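Local coordinates for protein cellulosomal scaffoldin (Bacteroides cellulosolvens, PDB 1TYJ) that probably binds dockerin modules as a type-II cohesin of a scaffoldin, helping to assemble the cellulosome, at residues I37-T42 against V113-I118. Residues are numbered along the deposited sequence; the frame is centred on the assembly and turned at random.
Sequences IKYNTT and VTFKVI
Tyr39, whose ring meets Phe115, offers its backbone O to Lys38 NZ at 2.7 Å; in the conformer described, NZ also bonds to the backbone O of Gln83 and Gly84, but the lysine is modelled in two positions, so this three-oxygen grip may not be permanent. The donor stands 30° out of the carbonyl plane of Tyr39. Asn40 OD1 accepts from the backbone N of Thr42, two residues further along, at 2.9 Å: an Asx turn in the loop after the strand. Between the two rings the contact is apolar. Phe115 CE2 sits over one face of the Tyr39 ring, 3.7 Å from its CG and nearly equidistant from CD1 and CD2. With centroids 5.5 Å apart and planes inclined at 53°, the pair is oblique. Chi1 of 64° sets CG of Tyr39 between the backbone N and the carbonyl carbon, carrying the ring toward Phe115. Pro46 touches both rings; Leu86 touches Tyr39 and Leu128 touches Phe115. Within 37-42, Ile118 meets backbone: its CD1 is 3.6 Å from Thr41 O, and its CG1 3.8 Å from Thr42 O. Strands 30-38 and 108-117 belong to different sheets, so the buried ring pair packs one sheet of the cohesin beta sandwich on the other, with Ile118 at the exposed margin.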
ATOM      1  N   ILE A  37       5.311   1.221  -4.995  1.00 16.35           N
ATOM      2  CA  ILE A  37       6.061   1.551  -3.751  1.00 16.52           C
ATOM      3  C   ILE A  37       7.498   1.101  -3.852  1.00 16.78           C
ATOM      4  O   ILE A  37       7.786  -0.024  -4.264  1.00 17.82           O
ATOM      5  CB  ILE A  37       5.386   0.906  -2.511  0.67 14.57           C
ATOM      6  CG1 ILE A  37       3.966   1.445  -2.354  1.00 16.43           C
ATOM      7  CG2 ILE A  37       6.259   1.077  -1.238  1.00 16.79           C
ATOM      8  CD1 ILE A  37       3.161   0.785  -1.193  1.00 17.27           C
ATOM      9  N   LYS A  38       8.423   1.991  -3.501  1.00 17.13           N
ATOM     10  CA  LYS A  38       9.843   1.646  -3.586  1.00 17.53           C
ATOM     11  C   LYS A  38      10.370   1.453  -2.175  1.00 17.45           C
ATOM     12  O   LYS A  38       9.962   2.150  -1.246  1.00 18.73           O
ATOM     13  CB  LYS A  38      10.575   2.778  -4.330  1.00 18.65           C
ATOM     14  CG  LYS A  38      12.068   2.672  -4.386  0.50 19.10           C
ATOM     15  CD  LYS A  38      12.489   2.153  -5.735  0.50 22.23           C
ATOM     16  CE  LYS A  38      13.898   1.609  -5.704  0.50 22.41           C
ATOM     17  NZ  LYS A  38      14.116   0.561  -4.675  0.50 16.99           N
ATOM     18  N   TYR A  39      11.254   0.482  -1.991  1.00 17.28           N
ATOM     19  CA  TYR A  39      11.904   0.306  -0.704  1.00 16.98           C
ATOM     20  C   TYR A  39      13.366  -0.013  -0.957  1.00 16.95           C
ATOM     21  O   TYR A  39      13.767  -0.307  -2.094  1.00 18.37           O
ATOM     22  CB  TYR A  39      11.209  -0.819   0.124  1.00 16.09           C
ATOM     23  CG  TYR A  39      11.338  -2.195  -0.542  1.00 17.09           C
ATOM     24  CD1 TYR A  39      12.356  -3.068  -0.155  1.00 18.38           C
ATOM     25  CD2 TYR A  39      10.437  -2.611  -1.565  1.00 16.54           C
ATOM     26  CE1 TYR A  39      12.533  -4.310  -0.776  1.00 15.74           C
ATOM     27  CE2 TYR A  39      10.611  -3.804  -2.203  1.00 17.64           C
ATOM     28  CZ  TYR A  39      11.640  -4.670  -1.788  1.00 17.50           C
ATOM     29  OH  TYR A  39      11.806  -5.875  -2.406  1.00 17.86           O
ATOM     30  N   ASN A  40      14.164   0.069   0.101  1.00 17.19           N
ATOM     31  CA  ASN A  40      15.600  -0.152  -0.021  1.00 18.26           C
ATOM     32  C   ASN A  40      15.960  -1.618   0.205  1.00 18.10           C
ATOM     33  O   ASN A  40      15.906  -2.096   1.329  1.00 18.62           O
ATOM     34  CB  ASN A  40      16.362   0.745   0.958  1.00 18.49           C
ATOM     35  CG  ASN A  40      17.856   0.709   0.726  1.00 17.98           C
ATOM     36  OD1 ASN A  40      18.396  -0.278   0.201  1.00 21.14           O
ATOM     37  ND2 ASN A  40      18.549   1.827   1.066  1.00 23.16           N
ATOM     38  N   THR A  41      16.343  -2.319  -0.876  1.00 18.63           N
ATOM     39  CA  THR A  41      16.646  -3.758  -0.795  1.00 19.15           C
ATOM     40  C   THR A  41      17.893  -4.104   0.034  1.00 19.55           C
ATOM     41  O   THR A  41      18.109  -5.267   0.374  1.00 19.94           O
ATOM     42  CB  THR A  41      16.832  -4.391  -2.205  1.00 19.04           C
ATOM     43  OG1 THR A  41      17.975  -3.811  -2.844  1.00 22.16           O
ATOM     44  CG2 THR A  41      15.598  -4.198  -3.074  1.00 20.36           C
ATOM     45  N   THR A  42      18.716  -3.112   0.359  1.00 19.35           N
ATOM     46  CA  THR A  42      19.871  -3.335   1.234  1.00 19.92           C
ATOM     47  C   THR A  42      19.417  -3.659   2.659  1.00 18.94           C
ATOM     48  O   THR A  42      20.054  -4.461   3.342  1.00 20.10           O
ATOM     49  CB  THR A  42      20.765  -2.090   1.227  1.00 19.98           C
ATOM     50  OG1 THR A  42      21.231  -1.882  -0.110  1.00 22.37           O
ATOM     51  CG2 THR A  42      21.976  -2.217   2.183  1.00 21.27           C
ATOM     52  N   VAL A 113       1.904  -3.831   4.460  1.00 16.25           N
ATOM     53  CA  VAL A 113       3.087  -4.502   3.944  1.00 16.82           C
ATOM     54  C   VAL A 113       4.065  -4.632   5.087  1.00 16.29           C
ATOM     55  O   VAL A 113       4.462  -3.638   5.698  1.00 16.90           O
ATOM     56  CB  VAL A 113       3.749  -3.697   2.829  1.00 16.80           C
ATOM     57  CG1 VAL A 113       5.039  -4.361   2.336  1.00 17.74           C
ATOM     58  CG2 VAL A 113       2.804  -3.489   1.666  1.00 18.19           C
ATOM     59  N   THR A 114       4.428  -5.866   5.406  1.00 16.58           N
ATOM     60  CA  THR A 114       5.439  -6.129   6.429  1.00 16.13           C
ATOM     61  C   THR A 114       6.765  -6.376   5.732  1.00 16.16           C
ATOM     62  O   THR A 114       6.818  -7.036   4.673  1.00 16.41           O
ATOM     63  CB  THR A 114       5.032  -7.383   7.265  1.00 16.74           C
ATOM     64  OG1 THR A 114       3.761  -7.140   7.892  1.00 17.27           O
ATOM     65  CG2 THR A 114       6.052  -7.731   8.358  1.00 17.55           C
ATOM     66  N   PHE A 115       7.838  -5.857   6.349  1.00 15.70           N
ATOM     67  CA  PHE A 115       9.208  -6.061   5.906  1.00 16.82           C
ATOM     68  C   PHE A 115      10.015  -6.707   7.030  1.00 17.12           C
ATOM     69  O   PHE A 115       9.810  -6.372   8.208  1.00 18.05           O
ATOM     70  CB  PHE A 115       9.872  -4.715   5.612  1.00 16.58           C
ATOM     71  CG  PHE A 115       9.203  -3.908   4.540  1.00 16.88           C
ATOM     72  CD1 PHE A 115       8.187  -3.002   4.846  1.00 16.85           C
ATOM     73  CD2 PHE A 115       9.645  -3.994   3.214  1.00 16.25           C
ATOM     74  CE1 PHE A 115       7.588  -2.213   3.824  1.00 16.59           C
ATOM     75  CE2 PHE A 115       9.050  -3.229   2.216  1.00 16.23           C
ATOM     76  CZ  PHE A 115       8.038  -2.332   2.525  1.00 16.64           C
ATOM     77  N   LYS A 116      10.889  -7.648   6.680  1.00 16.38           N
ATOM     78  CA  LYS A 116      11.880  -8.148   7.625  1.00 16.46           C
ATOM     79  C   LYS A 116      13.122  -7.291   7.453  1.00 16.97           C
ATOM     80  O   LYS A 116      13.549  -6.997   6.331  1.00 16.53           O
ATOM     81  CB  LYS A 116      12.178  -9.651   7.416  1.00 17.03           C
ATOM     82  CG  LYS A 116      13.331 -10.185   8.287  0.50 13.51           C
ATOM     83  CD  LYS A 116      13.752 -11.609   7.919  0.50 15.64           C
ATOM     84  CE  LYS A 116      12.744 -12.631   8.396  0.50 17.05           C
ATOM     85  NZ  LYS A 116      13.293 -14.038   8.247  0.50 17.04           N
ATOM     86  N   VAL A 117      13.695  -6.882   8.575  1.00 16.91           N
ATOM     87  CA  VAL A 117      14.941  -6.108   8.545  1.00 17.87           C
ATOM     88  C   VAL A 117      16.110  -7.067   8.362  1.00 18.91           C
ATOM     89  O   VAL A 117      16.300  -7.974   9.181  1.00 20.23           O
ATOM     90  CB  VAL A 117      15.102  -5.305   9.848  1.00 18.22           C
ATOM     91  CG1 VAL A 117      16.428  -4.559   9.826  1.00 17.79           C
ATOM     92  CG2 VAL A 117      13.876  -4.379  10.041  1.00 18.95           C
ATOM     93  N   ILE A 118      16.857  -6.857   7.281  1.00 19.31           N
ATOM     94  CA  ILE A 118      17.964  -7.770   6.892  1.00 19.76           C
ATOM     95  C   ILE A 118      19.380  -7.215   7.047  1.00 20.11           C
ATOM     96  O   ILE A 118      20.345  -7.947   6.844  1.00 20.82           O
ATOM     97  CB  ILE A 118      17.774  -8.354   5.472  1.00 20.38           C
ATOM     98  CG1 ILE A 118      17.749  -7.232   4.425  1.00 21.02           C
ATOM     99  CG2 ILE A 118      16.493  -9.186   5.451  1.00 20.87           C
ATOM    100  CD1 ILE A 118      18.104  -7.671   3.008  1.00 23.53           C
TER